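Local coordinates for protein superoxide dismutase (Clostridium difficile, PDB 4JYY) that probably disproportionates superoxide into hydrogen peroxide and oxygen, as an iron/manganese-family enzyme with a bound iron(III) ion, at residues D16-Y21 with D90-E95; A138-K143 with N159-I164; D40-A45 with T73-N78. One frame throughout, in Å; residues are numbered along the deposited sequence.

How the interactions relate
Two of the contacts lie within the alpha-hairpin domain and one within the C-terminal domain. Interactions 1 and 3, in the hairpin domain, have centres about 28 Å apart, interaction 3 being nested within the loop that interaction 1 closes. Interaction 2 belongs to the C-terminal domain, its centre about 24 Å from that of interaction 1, yet the two meet through I91, whose CD1 reaches I163 O at 3.5 Å and whose CG1 packs on I164 CG2 at 3.9 Å. Interaction 1 is close to the metal site, with the M92 side chain about 9 Å from the iron. The N78 side chain in interaction 3 is about 12 Å from it, while interaction 2 lies away from the site.

Interaction 1 (D16-Y21 with D90-E95)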
# COMPACT_ATOMS: atom_id res chain seq x y z
N ASP A 16 11.53 -20.91 -7.46
CA ASP A 16 12.85 -20.28 -7.41
C ASP A 16 13.40 -19.93 -8.80
O ASP A 16 14.53 -19.46 -8.94
CB ASP A 16 13.85 -21.16 -6.64
CG ASP A 16 14.09 -22.51 -7.30
OD1 ASP A 16 13.25 -22.97 -8.11
OD2 ASP A 16 15.13 -23.13 -6.99
N ALA A 17 12.57 -20.09 -9.83
CA ALA A 17 12.99 -19.85 -11.21
C ALA A 17 13.43 -18.41 -11.46
O ALA A 17 14.22 -18.12 -12.36
CB ALA A 17 11.87 -20.22 -12.17
N LEU A 18 12.94 -17.48 -10.64
CA LEU A 18 13.21 -16.07 -10.90
C LEU A 18 14.38 -15.53 -10.06
O LEU A 18 14.74 -14.35 -10.13
CB LEU A 18 11.92 -15.26 -10.69
CG LEU A 18 11.01 -15.01 -11.91
CD1 LEU A 18 11.14 -16.05 -13.01
CD2 LEU A 18 9.54 -14.82 -11.51
N GLU A 19 14.99 -16.40 -9.26
CA GLU A 19 16.19 -16.00 -8.53
C GLU A 19 17.32 -15.75 -9.51
O GLU A 19 17.37 -16.36 -10.57
CB GLU A 19 16.58 -17.08 -7.52
CG GLU A 19 15.45 -17.39 -6.57
CD GLU A 19 15.93 -17.83 -5.21
OE1 GLU A 19 16.98 -18.51 -5.13
OE2 GLU A 19 15.25 -17.51 -4.21
N PRO A 20 18.24 -14.84 -9.17
CA PRO A 20 18.29 -14.13 -7.89
C PRO A 20 17.52 -12.81 -7.90
O PRO A 20 17.72 -11.98 -7.02
CB PRO A 20 19.78 -13.83 -7.76
CG PRO A 20 20.19 -13.54 -9.19
CD PRO A 20 19.34 -14.45 -10.06
N TYR A 21 16.65 -12.59 -8.89
CA TYR A 21 15.99 -11.29 -9.03
C TYR A 21 14.79 -11.15 -8.10
O TYR A 21 14.55 -10.08 -7.52
CB TYR A 21 15.63 -11.04 -10.49
CG TYR A 21 16.84 -11.19 -11.39
CD1 TYR A 21 17.88 -10.28 -11.31
CD2 TYR A 21 16.95 -12.25 -12.28
CE1 TYR A 21 19.00 -10.41 -12.11
CE2 TYR A 21 18.06 -12.39 -13.09
CZ TYR A 21 19.09 -11.46 -13.00
OH TYR A 21 20.21 -11.58 -13.79
N ASP A 90 2.32 -14.46 -15.22
CA ASP A 90 2.45 -14.80 -16.64
C ASP A 90 3.44 -13.90 -17.38
O ASP A 90 4.01 -14.31 -18.39
CB ASP A 90 1.09 -14.74 -17.35
CG ASP A 90 0.27 -15.99 -17.11
OD1 ASP A 90 0.79 -16.94 -16.51
OD2 ASP A 90 -0.92 -16.01 -17.51
N ILE A 91 3.64 -12.68 -16.89
CA ILE A 91 4.48 -11.73 -17.63
C ILE A 91 5.95 -11.79 -17.21
O ILE A 91 6.78 -10.98 -17.64
CB ILE A 91 3.94 -10.28 -17.50
CG1 ILE A 91 4.35 -9.45 -18.72
CG2 ILE A 91 4.44 -9.63 -16.21
CD1 ILE A 91 3.86 -10.01 -20.07
N MET A 92 6.29 -12.74 -16.37
CA MET A 92 7.66 -12.98 -16.00
C MET A 92 8.08 -14.37 -16.46
O MET A 92 7.27 -15.22 -16.66
CB MET A 92 7.83 -12.86 -14.50
CG MET A 92 7.54 -11.51 -13.93
SD MET A 92 7.96 -11.28 -12.23
CE MET A 92 6.82 -12.28 -11.47
N THR A 93 9.37 -14.61 -16.58
CA THR A 93 9.84 -15.92 -17.00
C THR A 93 11.32 -16.08 -16.69
O THR A 93 12.06 -15.09 -16.73
CB THR A 93 9.61 -16.15 -18.52
OG1 THR A 93 10.15 -17.43 -18.90
CG2 THR A 93 10.28 -15.04 -19.34
N PRO A 94 11.75 -17.32 -16.41
CA PRO A 94 13.19 -17.62 -16.27
C PRO A 94 13.90 -17.65 -17.63
O PRO A 94 15.12 -17.50 -17.67
CB PRO A 94 13.19 -19.01 -15.62
CG PRO A 94 11.89 -19.64 -16.02
CD PRO A 94 10.90 -18.50 -16.19
N GLU A 95 13.16 -17.83 -18.72
CA GLU A 95 13.75 -17.86 -20.06
C GLU A 95 14.21 -16.47 -20.50
O GLU A 95 13.63 -15.46 -20.11
CB GLU A 95 12.76 -18.41 -21.08
CG GLU A 95 12.04 -19.69 -20.65
CD GLU A 95 12.99 -20.80 -20.20
OE1 GLU A 95 14.17 -20.79 -20.61
OE2 GLU A 95 12.55 -21.69 -19.43
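L18, whose side chain rests on M92 and on the T93-P94 peptide, accepts a hydrogen bond on its backbone O from the N of Y21 at 2.9 Å. An overlapping type I beta turn from D16 to E19 places A17 and L18 at its two central positions. A17 points its CB at the residues that follow helix 69-90, whereas L18 reaches them with the end of its side chain. Everything that meets across the gap is apolar or backbone.

The two methyls of L18 divide the work. CD1 packs against the peptide joining T93 to P94, 3.7 Å from P94 N. CD2 meets M92 CE at 3.7 Å and M92 SD at 3.9 Å, the two side chains crossing at about a right angle. The methionine accomplishes this by bending at its last torsion (chi3 -69°), which brings CE round beside the same methyl that CB and SD already touch. In L18 chi1 (-91°) and chi2 (25°) both depart from staggered values, which may mean some strain.

Nearer the surface, the ring of P94 lies beside A17, its CB 3.9 Å from A17 CB and 3.5 Å from A17 O. T93 directs its CB away from the leucine and instead braces its own segment: its OG1 accepts from E95 N at 3.0 Å, an ST turn that holds the chain in shape around P94.

The M92 side chain is about 6 Å from that of the iron ligand H30, which puts the contact just behind the metal site. L18 also touches M27 of helix 24-46, and M92 touches W188 of helix 181-188. Backbone hydrogen bonds join T93 to V191 and I91 to N193, so the contact is wedged where the loop leading into helix 24-46, the exit from helix 69-90 and the chain linking helices 181-188 and 194-202 come together.

Interaction 2 (A138-K143 with N159-I164); sequences ATKDGK and NLTPII
A138 and T161 form an antiparallel, hydrogen-bonded pair, the last rung between strand 132-138 and strand 161-167. A138 N donates to T161 O at 2.8 Å, and T161 N returns a straighter bond to A138 O at 2.9 Å (168°). Beyond the pair the first chain reverses through a type I turn from T139 to G142, the glycine taking a positive phi of 86° before T139 N bonds to K143 O.

A138 O is gripped twice, because water 1 also donates to it at 2.9 Å. The same water donates to N159 O at 3.1 Å and accepts from T161 OG1 at 2.8 Å. A chi1 of -66° swings that hydroxyl beside its own backbone N, within reach of the water, which thus extends the pairing past the last direct bond. Elsewhere the side chains meet by methyls. T139 and L160 lie alongside one another and point the same way, with CG2 3.8 Å from CD2. I163 extends CD1 to within 4.0 Å of A138 CB, and Y201 of helix 194-202 touches both residues.

A classic beta bulge follows, I163 and I164 together sitting opposite the single residue L136. Here ends the pairing of the central strand with an outer strand in the three-stranded antiparallel sheet of the iron/manganese superoxide dismutase C-terminal domain; strand 161-167 runs on to the metal ligand D167.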
# COMPACT_ATOMS: atom_id res chain seq x y z
N ALA A 138 -1.92 -0.48 -23.98
CA ALA A 138 -2.21 -0.14 -25.37
C ALA A 138 -3.68 0.24 -25.52
O ALA A 138 -4.55 -0.44 -24.98
CB ALA A 138 -1.90 -1.31 -26.29
N THR A 139 -3.95 1.32 -26.25
CA THR A 139 -5.31 1.62 -26.69
C THR A 139 -5.71 0.62 -27.76
O THR A 139 -4.89 -0.15 -28.26
CB THR A 139 -5.43 3.03 -27.26
OG1 THR A 139 -4.54 3.17 -28.37
CG2 THR A 139 -5.08 4.07 -26.21
N LYS A 140 -6.98 0.65 -28.13
CA LYS A 140 -7.51 -0.34 -29.06
C LYS A 140 -6.81 -0.31 -30.42
O LYS A 140 -6.79 -1.31 -31.14
CB LYS A 140 -9.02 -0.17 -29.22
CG LYS A 140 -9.81 -1.42 -28.89
CD LYS A 140 -9.52 -1.91 -27.48
CE LYS A 140 -10.24 -3.22 -27.19
NZ LYS A 140 -10.06 -3.67 -25.78
N ASP A 141 -6.21 0.83 -30.76
CA ASP A 141 -5.52 0.98 -32.04
C ASP A 141 -4.01 0.74 -31.94
O ASP A 141 -3.27 1.06 -32.87
CB ASP A 141 -5.78 2.36 -32.66
CG ASP A 141 -5.03 3.48 -31.94
OD1 ASP A 141 -4.71 3.31 -30.75
OD2 ASP A 141 -4.77 4.54 -32.56
N GLY A 142 -3.55 0.21 -30.80
CA GLY A 142 -2.15 -0.16 -30.65
C GLY A 142 -1.20 0.93 -30.19
O GLY A 142 0.02 0.75 -30.19
N LYS A 143 -1.74 2.08 -29.81
CA LYS A 143 -0.89 3.14 -29.27
C LYS A 143 -0.45 2.78 -27.85
O LYS A 143 -1.28 2.42 -27.01
CB LYS A 143 -1.63 4.47 -29.27
CG LYS A 143 -0.79 5.62 -28.77
CD LYS A 143 0.36 5.91 -29.73
CE LYS A 143 1.10 7.18 -29.34
NZ LYS A 143 2.20 7.49 -30.31
N ASN A 159 -10.63 0.51 -20.28
CA ASN A 159 -10.53 0.04 -21.66
C ASN A 159 -9.14 0.14 -22.27
O ASN A 159 -8.99 0.32 -23.49
CB ASN A 159 -11.58 0.72 -22.53
CG ASN A 159 -12.98 0.42 -22.06
OD1 ASN A 159 -13.80 1.33 -21.86
ND2 ASN A 159 -13.25 -0.86 -21.81
N LEU A 160 -8.12 -0.01 -21.43
CA LEU A 160 -6.74 -0.07 -21.88
C LEU A 160 -6.24 -1.50 -21.69
O LEU A 160 -6.62 -2.18 -20.74
CB LEU A 160 -5.89 0.92 -21.10
CG LEU A 160 -6.27 2.38 -21.31
CD1 LEU A 160 -5.76 3.28 -20.20
CD2 LEU A 160 -5.77 2.84 -22.67
N THR A 161 -5.40 -1.96 -22.61
CA THR A 161 -4.95 -3.34 -22.60
C THR A 161 -3.54 -3.42 -22.02
O THR A 161 -2.61 -2.81 -22.56
CB THR A 161 -4.95 -3.91 -24.03
OG1 THR A 161 -6.30 -3.99 -24.51
CG2 THR A 161 -4.33 -5.30 -24.07
N PRO A 162 -3.38 -4.15 -20.90
CA PRO A 162 -2.04 -4.24 -20.30
C PRO A 162 -1.12 -5.08 -21.17
O PRO A 162 -1.50 -6.17 -21.59
CB PRO A 162 -2.29 -4.95 -18.96
CG PRO A 162 -3.78 -5.10 -18.81
CD PRO A 162 -4.38 -4.96 -20.18
N ILE A 163 0.09 -4.58 -21.41
CA ILE A 163 1.08 -5.30 -22.19
C ILE A 163 2.12 -5.92 -21.25
O ILE A 163 2.37 -7.13 -21.29
CB ILE A 163 1.74 -4.36 -23.22
CG1 ILE A 163 0.65 -3.67 -24.05
CG2 ILE A 163 2.71 -5.12 -24.12
CD1 ILE A 163 -0.35 -4.66 -24.71
N ILE A 164 2.75 -5.08 -20.42
CA ILE A 164 3.44 -5.56 -19.22
C ILE A 164 2.97 -4.76 -18.00
O ILE A 164 2.35 -3.70 -18.13
CB ILE A 164 4.98 -5.53 -19.34
CG1 ILE A 164 5.52 -4.10 -19.23
CG2 ILE A 164 5.45 -6.23 -20.62
CD1 ILE A 164 7.05 -4.00 -19.28
O HOH W 1 -7.26 -1.50 -25.35

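Interaction 3 (D40-A45 with T73-N78); sequences DKLNAA and TTVRNN. With AZI (azide ion), chain C.
L42 enters the groove between the two helices beside N78 and V75. Its CB lies 4.0 Å from N78 CB, at the place where the backbones come nearest; the same N78 CB is 3.8 Å from L42 N. From there CG stands anti to the backbone N (chi1 177°) and carries the side chain along the groove rather than straight at the opposite helix. At the tip CD1 approaches V75 CG2 at 4.3 Å, a loose apolar touch. F6, and L57 of helix 57-62, also pack on this leucine, while V75 continues onto L60 of that helix.

One turn of helix along, A45 CB meets T74 CG2 at 3.8 Å, a methyl against a methyl. On the other flank K41 presses its CB to within 3.5 Å of N78 CG; its chain passes obliquely by the amide, and the end leads away from helix 73-78.

On the far side of helix 73-78 from this seam, an azide ion, probably from the crystallisation liquor, is held by two donors on one terminal nitrogen. T73 OG1 gives its hydrogen to N3 at 2.9 Å, and R76 NH1 does so at 3.1 Å, nearly straight (164°), so that N3 sits at the edge of the guanidinium and in its plane. An extended chain takes the arginine there, and the salt bridge from its NH2 to D153 probably helps to fix the group's rotation. N77 packs on F129 of the second subunit.

The segment axes approach to 9.1 Å and run at 155° to each other, close to antiparallel. This is the helical hairpin that defines the N-terminal domain of iron/manganese superoxide dismutases, in which helix 24-46 supplies the metal ligand H30 and helix 69-90 supplies H85.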
# COMPACT_ATOMS: atom_id res chain seq x y z
N ASP A 40 -10.14 -16.36 -3.39
CA ASP A 40 -11.08 -16.86 -2.38
C ASP A 40 -12.11 -15.79 -2.02
O ASP A 40 -13.29 -16.08 -1.88
CB ASP A 40 -10.33 -17.30 -1.12
CG ASP A 40 -9.44 -18.51 -1.35
OD1 ASP A 40 -9.64 -19.23 -2.36
OD2 ASP A 40 -8.54 -18.75 -0.51
N LYS A 41 -11.65 -14.56 -1.83
CA LYS A 41 -12.56 -13.48 -1.45
C LYS A 41 -13.54 -13.17 -2.58
O LYS A 41 -14.72 -12.94 -2.33
CB LYS A 41 -11.78 -12.22 -1.05
CG LYS A 41 -11.11 -12.34 0.31
CD LYS A 41 -10.21 -11.15 0.59
CE LYS A 41 -9.49 -11.30 1.92
NZ LYS A 41 -10.48 -11.58 3.00
N LEU A 42 -13.05 -13.16 -3.81
CA LEU A 42 -13.92 -12.95 -4.95
C LEU A 42 -15.01 -14.02 -4.97
O LEU A 42 -16.22 -13.71 -4.98
CB LEU A 42 -13.12 -13.00 -6.25
CG LEU A 42 -13.96 -12.87 -7.52
CD1 LEU A 42 -14.77 -11.57 -7.52
CD2 LEU A 42 -13.09 -12.99 -8.76
N ASN A 43 -14.59 -15.28 -4.96
CA ASN A 43 -15.53 -16.40 -4.95
C ASN A 43 -16.56 -16.30 -3.84
O ASN A 43 -17.75 -16.53 -4.06
CB ASN A 43 -14.78 -17.74 -4.86
CG ASN A 43 -14.15 -18.14 -6.18
OD1 ASN A 43 -13.08 -18.77 -6.21
ND2 ASN A 43 -14.79 -17.77 -7.29
N ALA A 44 -16.11 -15.93 -2.64
CA ALA A 44 -17.02 -15.77 -1.50
C ALA A 44 -18.07 -14.70 -1.76
O ALA A 44 -19.25 -14.89 -1.45
CB ALA A 44 -16.24 -15.45 -0.23
N ALA A 45 -17.65 -13.57 -2.31
CA ALA A 45 -18.56 -12.46 -2.57
C ALA A 45 -19.62 -12.79 -3.63
O ALA A 45 -20.72 -12.24 -3.61
CB ALA A 45 -17.78 -11.22 -2.98
N THR A 73 -17.50 -2.95 -4.94
CA THR A 73 -16.19 -2.59 -4.43
C THR A 73 -15.36 -3.84 -4.13
O THR A 73 -14.17 -3.90 -4.45
CB THR A 73 -16.33 -1.67 -3.20
OG1 THR A 73 -16.87 -0.42 -3.64
CG2 THR A 73 -14.98 -1.41 -2.56
N THR A 74 -16.01 -4.84 -3.55
CA THR A 74 -15.33 -6.09 -3.23
C THR A 74 -14.84 -6.77 -4.51
O THR A 74 -13.76 -7.36 -4.53
CB THR A 74 -16.25 -7.05 -2.47
OG1 THR A 74 -16.68 -6.42 -1.26
CG2 THR A 74 -15.52 -8.32 -2.10
N VAL A 75 -15.64 -6.68 -5.57
CA VAL A 75 -15.26 -7.25 -6.86
C VAL A 75 -14.10 -6.48 -7.48
O VAL A 75 -13.12 -7.07 -7.95
CB VAL A 75 -16.45 -7.29 -7.84
CG1 VAL A 75 -15.99 -7.65 -9.26
CG2 VAL A 75 -17.49 -8.29 -7.35
N ARG A 76 -14.20 -5.16 -7.46
CA ARG A 76 -13.12 -4.30 -7.92
C ARG A 76 -11.77 -4.73 -7.31
O ARG A 76 -10.79 -4.92 -8.02
CB ARG A 76 -13.43 -2.86 -7.52
CG ARG A 76 -12.33 -1.86 -7.76
CD ARG A 76 -12.80 -0.49 -7.28
NE ARG A 76 -11.77 0.54 -7.40
CZ ARG A 76 -11.98 1.82 -7.09
NH1 ARG A 76 -13.18 2.20 -6.67
NH2 ARG A 76 -11.01 2.71 -7.22
N ASN A 77 -11.75 -4.86 -5.98
CA ASN A 77 -10.54 -5.19 -5.23
C ASN A 77 -10.05 -6.61 -5.46
O ASN A 77 -8.86 -6.84 -5.67
CB ASN A 77 -10.76 -4.93 -3.73
CG ASN A 77 -10.90 -3.44 -3.41
OD1 ASN A 77 -11.41 -3.13 -2.23
ND2 ASN A 77 -10.54 -2.58 -4.23
N ASN A 78 -10.97 -7.56 -5.44
CA ASN A 78 -10.59 -8.97 -5.49
C ASN A 78 -10.51 -9.58 -6.89
O ASN A 78 -9.61 -10.36 -7.17
CB ASN A 78 -11.47 -9.79 -4.57
CG ASN A 78 -11.30 -9.39 -3.12
OD1 ASN A 78 -12.16 -8.73 -2.53
ND2 ASN A 78 -10.17 -9.74 -2.56
N1 AZI C . -17.24 1.22 -7.89
N2 AZI C . -16.53 0.89 -7.03
N3 AZI C . -15.81 0.56 -6.16